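YkuI protein (Bacillus subtilis, PDB 2BAS) probably acts in cyclic di-GMP signalling, pairing an EAL domain of the phosphodiesterase family, which binds and may cleave the dinucleotide, with a C-terminal signalling-associated domain. Local coordinates at residues A[52-56]-A[264-269]; A[200-204]-A[235-240]; A[241-245]-A[274-278]. All coordinates share one frame; numbering follows the deposited sequence.

Interaction 1 of 3, residues A[52-56]-A[264-269]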
loop_
_atom_site.group_PDB
_atom_site.type_symbol
_atom_site.label_atom_id
_atom_site.label_comp_id
_atom_site.label_asym_id
_atom_site.label_seq_id
_atom_site.Cartn_x
_atom_site.Cartn_y
_atom_site.Cartn_z
ATOM N N LYS A 52 -28.374 -2.842 1.200
ATOM C CA LYS A 52 -29.322 -2.088 0.366
ATOM C C LYS A 52 -28.710 -1.143 -0.667
ATOM O O LYS A 52 -27.508 -0.855 -0.636
ATOM C CB LYS A 52 -30.300 -1.300 1.241
ATOM C CG LYS A 52 -29.724 -0.049 1.902
ATOM C CD LYS A 52 -30.858 0.914 2.258
ATOM C CE LYS A 52 -30.447 1.928 3.317
ATOM N NZ LYS A 52 -31.633 2.699 3.787
ATOM N N VAL A 53 -29.562 -0.658 -1.573
ATOM C CA VAL A 53 -29.128 0.246 -2.625
ATOM C C VAL A 53 -28.867 1.646 -2.040
ATOM O O VAL A 53 -29.697 2.194 -1.322
ATOM C CB VAL A 53 -30.098 0.253 -3.862
ATOM C CG1 VAL A 53 -30.868 -1.075 -3.965
ATOM C CG2 VAL A 53 -31.065 1.422 -3.832
ATOM N N VAL A 54 -27.690 2.192 -2.328
ATOM C CA VAL A 54 -27.276 3.501 -1.812
ATOM C C VAL A 54 -27.262 4.544 -2.930
ATOM O O VAL A 54 -27.215 5.751 -2.671
ATOM C CB VAL A 54 -25.884 3.427 -1.146
ATOM C CG1 VAL A 54 -25.970 2.661 0.154
ATOM C CG2 VAL A 54 -24.867 2.780 -2.074
ATOM N N GLY A 55 -27.305 4.056 -4.170
ATOM C CA GLY A 55 -27.344 4.901 -5.352
ATOM C C GLY A 55 -27.375 4.091 -6.635
ATOM O O GLY A 55 -27.546 2.870 -6.609
ATOM N N TYR A 56 -27.219 4.785 -7.757
ATOM C CA TYR A 56 -27.223 4.159 -9.071
ATOM C C TYR A 56 -26.211 4.858 -9.960
ATOM O O TYR A 56 -26.169 6.087 -10.002
ATOM C CB TYR A 56 -28.594 4.312 -9.736
ATOM C CG TYR A 56 -29.758 3.632 -9.052
ATOM C CD1 TYR A 56 -30.485 4.283 -8.048
ATOM C CD2 TYR A 56 -30.157 2.351 -9.432
ATOM C CE1 TYR A 56 -31.571 3.664 -7.425
ATOM C CE2 TYR A 56 -31.244 1.722 -8.818
ATOM C CZ TYR A 56 -31.947 2.386 -7.818
ATOM O OH TYR A 56 -33.023 1.772 -7.218
ATOM N N PHE A 264 -35.678 2.278 -11.288
ATOM C CA PHE A 264 -35.204 2.101 -9.932
ATOM C C PHE A 264 -35.880 0.899 -9.288
ATOM O O PHE A 264 -37.036 0.585 -9.580
ATOM C CB PHE A 264 -35.416 3.362 -9.094
ATOM C CG PHE A 264 -34.592 4.540 -9.540
ATOM C CD1 PHE A 264 -35.053 5.832 -9.350
ATOM C CD2 PHE A 264 -33.364 4.361 -10.169
ATOM C CE1 PHE A 264 -34.298 6.931 -9.757
ATOM C CE2 PHE A 264 -32.614 5.452 -10.586
ATOM C CZ PHE A 264 -33.081 6.737 -10.378
ATOM N N LEU A 265 -35.132 0.232 -8.420
ATOM C CA LEU A 265 -35.573 -0.980 -7.758
ATOM C C LEU A 265 -36.050 -0.648 -6.362
ATOM O O LEU A 265 -35.865 0.475 -5.892
ATOM C CB LEU A 265 -34.393 -1.952 -7.656
ATOM C CG LEU A 265 -33.620 -2.294 -8.931
ATOM C CD1 LEU A 265 -32.368 -3.043 -8.579
ATOM C CD2 LEU A 265 -34.487 -3.107 -9.897
ATOM N N GLU A 266 -36.663 -1.624 -5.701
ATOM C CA GLU A 266 -36.976 -1.506 -4.281
ATOM C C GLU A 266 -35.635 -1.406 -3.551
ATOM O O GLU A 266 -34.673 -2.095 -3.900
ATOM C CB GLU A 266 -37.764 -2.729 -3.796
ATOM C CG GLU A 266 -39.142 -2.915 -4.451
ATOM C CD GLU A 266 -39.076 -3.117 -5.970
ATOM O OE1 GLU A 266 -38.016 -3.627 -6.458
ATOM O OE2 GLU A 266 -40.078 -2.759 -6.673
ATOM N N ARG A 267 -35.558 -0.538 -2.551
ATOM C CA ARG A 267 -34.289 -0.301 -1.875
ATOM C C ARG A 267 -33.754 -1.496 -1.079
ATOM O O ARG A 267 -32.552 -1.583 -0.806
ATOM C CB ARG A 267 -34.331 0.998 -1.078
ATOM C CG ARG A 267 -34.348 2.201 -2.019
ATOM C CD ARG A 267 -33.885 3.479 -1.374
ATOM N NE ARG A 267 -32.510 3.393 -0.901
ATOM C CZ ARG A 267 -31.841 4.422 -0.400
ATOM N NH1 ARG A 267 -32.423 5.611 -0.336
ATOM N NH2 ARG A 267 -30.596 4.266 0.032
ATOM N N ASP A 268 -34.655 -2.420 -0.742
ATOM C CA ASP A 268 -34.313 -3.667 -0.066
ATOM C C ASP A 268 -34.328 -4.843 -1.042
ATOM O O ASP A 268 -34.382 -6.001 -0.621
ATOM C CB ASP A 268 -35.316 -3.947 1.062
ATOM C CG ASP A 268 -35.315 -2.872 2.136
ATOM O OD1 ASP A 268 -34.129 -2.198 2.331
ATOM O OD2 ASP A 268 -36.509 -2.718 2.797
ATOM N N VAL A 269 -34.273 -4.543 -2.339
ATOM C CA VAL A 269 -34.401 -5.558 -3.391
ATOM C C VAL A 269 -33.573 -6.820 -3.148
ATOM O O VAL A 269 -34.020 -7.929 -3.454
ATOM C CB VAL A 269 -34.094 -4.977 -4.807
ATOM C CG1 VAL A 269 -32.683 -4.365 -4.870
ATOM C CG2 VAL A 269 -34.286 -6.043 -5.901
#
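Val53 and Arg267 grip each other through the valine's own N-H and C=O. The backbone N of Val53 donates to Arg267 O, 3.2 Å away and nearly straight at 164°, while Val53 O accepts from Arg267 NH2 at 2.6 Å and, weakly, from Arg267 NE. The guanidinium meets that carbonyl oxygen with its NE/NH2 side, in the carbonyl plane but tilted from its own; the bend at chi3 (61°) folds the arginine back over CG2 of Val53. Its far nitrogen, NH1, forms a salt bridge with Asp106, which probably offsets the arginine's charge where Lys52 NZ comes within 4.2 Å of Arg267 NH2, over one guanidinium face. At the other end, Tyr56 OH accepts the backbone N-H of Leu265 at 2.9 Å. The tyrosine ring lies in an offset stack with Phe264, centroids 4.3 Å apart and planes at 28°, with Phe264 CD2 over the centre of the tyrosine face. A type I turn, Glu266 to Val269, is closed by Val269 N to Glu266 O and presents Arg267 O to the strand; Asp268 OD1 pairs with Lys271. These bonds fasten an irregular loop to the start of strand 53-64 without regular sheet pairing.

Interaction 2 of 3, residues A[200-204]-A[235-240]; sequences LQALK and IEANFQ
Lys204 reaches across to Glu236 in the one salt bridge of this contact, its NZ 2.6 Å from Glu236 OE2. The two side chains meet at about a right angle: the lysine bends at chi3 (-73°), whereas the glutamate runs extended beyond CG and offers OE2 rather than OE1, which stays 3.7 Å from the same NZ. Lys204 is exposed and Glu236 partly so, and Glu236 also touches Tyr255.

The apolar contacts fall into an inner and an outer group. Inside, Leu200 and Ile235 lie side by side and point the same way, with Leu200 CD1 4.2 Å from Ile235 CG1; Tyr243 packs against Leu200 from the following helical turn. Farther out, the Phe239 ring is met at its edge by two residues. Lys204 CG approaches CZ of Phe239 at 3.7 Å, in the ring plane, and Leu203 CD2 comes within 4.1 Å of Phe239 CE1 as the two side chains slide past each other in opposite directions. With CG between the backbone N and the carbonyl carbon (chi1 70°), the Phe239 ring presents its edge to the turn.

The backbone of the first segment is shaped by a type I turn, Gln201 to Lys204, in which Lys204 N bonds to Gln201 O at 3.1 Å; Asp199 receives the N-H of Gln201.

Strands 195-199 and 229-233 are parallel neighbours, joined through helix 211-226. The contact therefore brings together the loops that leave two adjacent parallel strands of the EAL barrel at their C-terminal ends, where the second loop runs into helix 238-246, as in the beta-alpha repeats of a TIM-barrel-like fold.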
loop_
_atom_site.group_PDB
_atom_site.type_symbol
_atom_site.label_atom_id
_atom_site.label_comp_id
_atom_site.label_asym_id
_atom_site.label_seq_id
_atom_site.Cartn_x
_atom_site.Cartn_y
_atom_site.Cartn_z
ATOM N N LEU A 200 -12.852 -5.754 -10.939
ATOM C CA LEU A 200 -12.419 -7.103 -10.577
ATOM C C LEU A 200 -12.411 -8.097 -11.740
ATOM O O LEU A 200 -12.344 -9.312 -11.522
ATOM C CB LEU A 200 -13.235 -7.640 -9.395
ATOM C CG LEU A 200 -13.134 -6.895 -8.060
ATOM C CD1 LEU A 200 -14.075 -7.526 -7.049
ATOM C CD2 LEU A 200 -11.700 -6.873 -7.529
ATOM N N GLN A 201 -12.482 -7.580 -12.966
ATOM C CA GLN A 201 -12.348 -8.408 -14.162
ATOM C C GLN A 201 -10.954 -9.018 -14.183
ATOM O O GLN A 201 -10.782 -10.199 -14.500
ATOM C CB GLN A 201 -12.539 -7.572 -15.425
ATOM C CG GLN A 201 -13.976 -7.226 -15.771
ATOM C CD GLN A 201 -14.066 -6.097 -16.790
ATOM O OE1 GLN A 201 -13.507 -5.015 -16.582
ATOM N NE2 GLN A 201 -14.776 -6.341 -17.892
ATOM N N ALA A 202 -9.970 -8.191 -13.831
ATOM C CA ALA A 202 -8.558 -8.567 -13.810
ATOM C C ALA A 202 -8.259 -9.797 -12.949
ATOM O O ALA A 202 -7.357 -10.575 -13.268
ATOM C CB ALA A 202 -7.712 -7.381 -13.344
ATOM N N LEU A 203 -9.014 -9.955 -11.859
ATOM C CA LEU A 203 -8.847 -11.073 -10.928
ATOM C C LEU A 203 -9.045 -12.424 -11.616
ATOM O O LEU A 203 -8.392 -13.406 -11.249
ATOM C CB LEU A 203 -9.808 -10.930 -9.744
ATOM C CG LEU A 203 -9.589 -11.784 -8.492
ATOM C CD1 LEU A 203 -8.294 -11.403 -7.757
ATOM C CD2 LEU A 203 -10.789 -11.663 -7.568
ATOM N N LYS A 204 -9.938 -12.462 -12.607
ATOM C CA LYS A 204 -10.199 -13.664 -13.409
ATOM C C LYS A 204 -9.025 -14.014 -14.324
ATOM O O LYS A 204 -8.473 -15.137 -14.252
ATOM C CB LYS A 204 -11.461 -13.483 -14.254
ATOM C CG LYS A 204 -12.748 -13.328 -13.455
ATOM C CD LYS A 204 -13.955 -13.067 -14.361
ATOM C CE LYS A 204 -13.926 -11.652 -14.925
ATOM N NZ LYS A 204 -15.157 -11.297 -15.664
ATOM N N ILE A 235 -18.504 -6.984 -10.503
ATOM C CA ILE A 235 -18.712 -8.231 -9.779
ATOM C C ILE A 235 -19.703 -9.076 -10.576
ATOM O O ILE A 235 -20.876 -8.723 -10.715
ATOM C CB ILE A 235 -19.258 -7.985 -8.359
ATOM C CG1 ILE A 235 -18.223 -7.252 -7.509
ATOM C CG2 ILE A 235 -19.622 -9.299 -7.693
ATOM C CD1 ILE A 235 -18.795 -6.599 -6.284
ATOM N N GLU A 236 -19.218 -10.191 -11.106
ATOM C CA GLU A 236 -20.037 -11.045 -11.952
ATOM C C GLU A 236 -19.909 -12.539 -11.637
ATOM O O GLU A 236 -20.223 -13.383 -12.479
ATOM C CB GLU A 236 -19.752 -10.757 -13.431
ATOM C CG GLU A 236 -18.310 -10.963 -13.879
ATOM C CD GLU A 236 -18.123 -10.660 -15.357
ATOM O OE1 GLU A 236 -18.361 -9.503 -15.771
ATOM O OE2 GLU A 236 -17.734 -11.580 -16.108
ATOM N N ALA A 237 -19.465 -12.851 -10.419
ATOM C CA ALA A 237 -19.353 -14.232 -9.936
ATOM C C ALA A 237 -19.363 -14.245 -8.412
ATOM O O ALA A 237 -19.498 -13.200 -7.773
ATOM C CB ALA A 237 -18.093 -14.902 -10.479
ATOM N N ASN A 238 -19.217 -15.421 -7.821
ATOM C CA ASN A 238 -19.246 -15.517 -6.375
ATOM C C ASN A 238 -17.926 -15.126 -5.718
ATOM O O ASN A 238 -17.907 -14.333 -4.772
ATOM C CB ASN A 238 -19.668 -16.912 -5.939
ATOM C CG ASN A 238 -20.287 -16.916 -4.566
ATOM O OD1 ASN A 238 -20.986 -15.970 -4.188
ATOM N ND2 ASN A 238 -20.044 -17.982 -3.806
ATOM N N PHE A 239 -16.825 -15.667 -6.235
ATOM C CA PHE A 239 -15.494 -15.404 -5.681
ATOM C C PHE A 239 -15.093 -13.921 -5.716
ATOM O O PHE A 239 -14.225 -13.488 -4.944
ATOM C CB PHE A 239 -14.428 -16.284 -6.357
ATOM C CG PHE A 239 -14.146 -15.921 -7.793
ATOM C CD1 PHE A 239 -13.190 -14.946 -8.110
ATOM C CD2 PHE A 239 -14.821 -16.561 -8.831
ATOM C CE1 PHE A 239 -12.923 -14.609 -9.434
ATOM C CE2 PHE A 239 -14.559 -16.232 -10.157
ATOM C CZ PHE A 239 -13.612 -15.253 -10.457
ATOM N N GLN A 240 -15.714 -13.154 -6.615
ATOM C CA GLN A 240 -15.447 -11.713 -6.731
ATOM C C GLN A 240 -16.138 -10.913 -5.625
ATOM O O GLN A 240 -15.560 -9.973 -5.078
ATOM C CB GLN A 240 -15.842 -11.200 -8.118
ATOM C CG GLN A 240 -14.885 -11.647 -9.220
ATOM C CD GLN A 240 -15.439 -11.467 -10.622
ATOM O OE1 GLN A 240 -14.694 -11.168 -11.551
ATOM N NE2 GLN A 240 -16.741 -11.660 -10.783
#

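Interaction 3 of 3, residues A[241-245]-A[274-278]; sequences LQYAW and LKTEF
Phe278 is the main bump on helix 271-311, and its ring enters the hollow between Leu241 and Trp245, one turn apart on helix 238-246. Trp245 CD1 stands over the centre of the phenyl face, 3.9 Å from Phe278 CD1. The five-membered ring of the indole and the phenyl form an offset stack, their centroids 4.8 Å apart and planes at 26°, so the pyrrole side of the tryptophan does the touching. The other wall of the hollow is Leu241, whose CD1 meets the phenyl at its edge, near the ring plane, 4.3 Å from CE1. The face of Phe278 turned from Trp245 lies against its own helix, where the carbonyl carbon of Leu274 sits toward the rim.

Leu241 is the answering bump. Its CG stands anti to the backbone N (chi1 -178°), which carries the branched end outward between Leu274, Glu277 and Phe278. There CD2 comes 4.2 Å from CD2 of Leu274 and 3.9 Å from OE2 of Glu277. The carboxylate meets a methyl group at this point; its other oxygen, OE1, is hydrogen-bonded to Tyr256.

No hydrogen bond joins the two segments; the contact between them is apolar packing, apart from the Glu277 oxygen on Leu241. The axes of the two short segments come no closer than 12.0 Å and cross at -76°, so long side chains bridge the gap. Leu274 and Phe278 also touch Gln51, Trp245 also packs on Ser369 of the second subunit, and Lys275 forms a salt bridge with Asp344 of that subunit. This is a steep helix-helix crossing in which helix 238-246, which precedes strand 249-252 of the barrel-like EAL fold, packs against the start of the long helix that leads toward the C-terminal domain.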
loop_
_atom_site.group_PDB
_atom_site.type_symbol
_atom_site.label_atom_id
_atom_site.label_comp_id
_atom_site.label_asym_id
_atom_site.label_seq_id
_atom_site.Cartn_x
_atom_site.Cartn_y
_atom_site.Cartn_z
ATOM N N LEU A 241 -17.369 -11.303 -5.299
ATOM C CA LEU A 241 -18.106 -10.714 -4.186
ATOM C C LEU A 241 -17.408 -11.080 -2.883
ATOM O O LEU A 241 -17.191 -10.222 -2.022
ATOM C CB LEU A 241 -19.554 -11.207 -4.171
ATOM C CG LEU A 241 -20.464 -10.625 -3.084
ATOM C CD1 LEU A 241 -20.569 -9.102 -3.193
ATOM C CD2 LEU A 241 -21.837 -11.273 -3.134
ATOM N N GLN A 242 -17.058 -12.361 -2.759
ATOM C CA GLN A 242 -16.231 -12.865 -1.667
ATOM C C GLN A 242 -14.999 -11.985 -1.518
ATOM O O GLN A 242 -14.740 -11.449 -0.441
ATOM C CB GLN A 242 -15.848 -14.332 -1.940
ATOM C CG GLN A 242 -14.442 -14.777 -1.487
ATOM C CD GLN A 242 -14.340 -15.072 -0.000
ATOM O OE1 GLN A 242 -14.845 -16.092 0.490
ATOM N NE2 GLN A 242 -13.660 -14.188 0.726
ATOM N N TYR A 243 -14.263 -11.804 -2.610
ATOM C CA TYR A 243 -13.035 -11.035 -2.554
ATOM C C TYR A 243 -13.255 -9.615 -2.031
ATOM O O TYR A 243 -12.535 -9.171 -1.131
ATOM C CB TYR A 243 -12.325 -11.014 -3.904
ATOM C CG TYR A 243 -11.027 -10.267 -3.837
ATOM C CD1 TYR A 243 -9.847 -10.924 -3.506
ATOM C CD2 TYR A 243 -10.981 -8.884 -4.071
ATOM C CE1 TYR A 243 -8.641 -10.226 -3.420
ATOM C CE2 TYR A 243 -9.785 -8.176 -3.986
ATOM C CZ TYR A 243 -8.619 -8.855 -3.659
ATOM O OH TYR A 243 -7.431 -8.165 -3.577
ATOM N N ALA A 244 -14.239 -8.916 -2.597
ATOM C CA ALA A 244 -14.534 -7.528 -2.229
ATOM C C ALA A 244 -14.817 -7.395 -0.741
ATOM O O ALA A 244 -14.275 -6.527 -0.050
ATOM C CB ALA A 244 -15.717 -7.016 -3.030
ATOM N N TRP A 245 -15.669 -8.287 -0.253
ATOM C CA TRP A 245 -16.065 -8.274 1.130
ATOM C C TRP A 245 -14.897 -8.515 2.091
ATOM O O TRP A 245 -14.815 -7.862 3.132
ATOM C CB TRP A 245 -17.167 -9.294 1.343
ATOM C CG TRP A 245 -17.585 -9.377 2.741
ATOM C CD1 TRP A 245 -18.560 -8.647 3.346
ATOM C CD2 TRP A 245 -17.021 -10.224 3.748
ATOM N NE1 TRP A 245 -18.649 -8.997 4.669
ATOM C CE2 TRP A 245 -17.714 -9.961 4.943
ATOM C CE3 TRP A 245 -15.998 -11.181 3.751
ATOM C CZ2 TRP A 245 -17.432 -10.624 6.129
ATOM C CZ3 TRP A 245 -15.712 -11.844 4.934
ATOM C CH2 TRP A 245 -16.429 -11.563 6.110
ATOM N N LEU A 274 -28.045 -11.132 0.089
ATOM C CA LEU A 274 -26.766 -10.622 0.598
ATOM C C LEU A 274 -26.547 -10.936 2.081
ATOM O O LEU A 274 -25.460 -11.367 2.461
ATOM C CB LEU A 274 -26.626 -9.113 0.343
ATOM C CG LEU A 274 -26.438 -8.621 -1.102
ATOM C CD1 LEU A 274 -26.364 -7.085 -1.164
ATOM C CD2 LEU A 274 -25.186 -9.234 -1.740
ATOM N N LYS A 275 -27.574 -10.723 2.906
ATOM C CA LYS A 275 -27.494 -10.997 4.344
ATOM C C LYS A 275 -26.982 -12.400 4.664
ATOM O O LYS A 275 -26.101 -12.556 5.514
ATOM C CB LYS A 275 -28.842 -10.759 5.035
ATOM C CG LYS A 275 -28.979 -9.421 5.775
ATOM C CD LYS A 275 -28.602 -9.518 7.265
ATOM C CE LYS A 275 -27.097 -9.490 7.502
ATOM N NZ LYS A 275 -26.737 -9.626 8.941
ATOM N N THR A 276 -27.516 -13.408 3.978
ATOM C CA THR A 276 -27.091 -14.790 4.199
ATOM C C THR A 276 -25.764 -15.082 3.509
ATOM O O THR A 276 -24.921 -15.790 4.055
ATOM C CB THR A 276 -28.141 -15.844 3.737
ATOM O OG1 THR A 276 -28.103 -15.986 2.312
ATOM C CG2 THR A 276 -29.560 -15.474 4.197
ATOM N N GLU A 277 -25.579 -14.537 2.310
ATOM C CA GLU A 277 -24.353 -14.774 1.560
ATOM C C GLU A 277 -23.125 -14.240 2.311
ATOM O O GLU A 277 -22.031 -14.808 2.207
ATOM C CB GLU A 277 -24.463 -14.201 0.144
ATOM C CG GLU A 277 -23.439 -14.762 -0.844
ATOM C CD GLU A 277 -23.978 -14.879 -2.266
ATOM O OE1 GLU A 277 -23.693 -15.911 -2.913
ATOM O OE2 GLU A 277 -24.694 -13.960 -2.736
ATOM N N PHE A 278 -23.318 -13.172 3.087
ATOM C CA PHE A 278 -22.242 -12.640 3.917
ATOM C C PHE A 278 -21.958 -13.523 5.135
ATOM O O PHE A 278 -20.805 -13.634 5.564
ATOM C CB PHE A 278 -22.497 -11.187 4.346
ATOM C CG PHE A 278 -22.426 -10.182 3.216
ATOM C CD1 PHE A 278 -21.787 -10.491 2.011
ATOM C CD2 PHE A 278 -22.963 -8.904 3.374
ATOM C CE1 PHE A 278 -21.717 -9.556 0.967
ATOM C CE2 PHE A 278 -22.895 -7.959 2.341
ATOM C CZ PHE A 278 -22.269 -8.288 1.137
#

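In the fold
From the N terminus, the chain first passes 52-56 at the start of strand 53-64, whose partner 264-269 does not arrive until 208 residues later; interaction 1 thereby closes a loop spanning most of the EAL domain. Interaction 2 falls wholly within that loop, a short closure around helix 211-226 and strand 229-233. Interaction 3 opens immediately afterwards on the same helix, 238-246, and touches interaction 2, their centres about 12 Å apart. Its second segment lies beyond 264-269, so interactions 1 and 3 cross, without touching, their nearest atoms about 5 Å apart. Interaction 1 ties strand 53-64 to the approach to helix 271-311, interaction 3 ties helix 238-246 to its first turns, and interaction 2 joins that helix to the loop after strand 195-199.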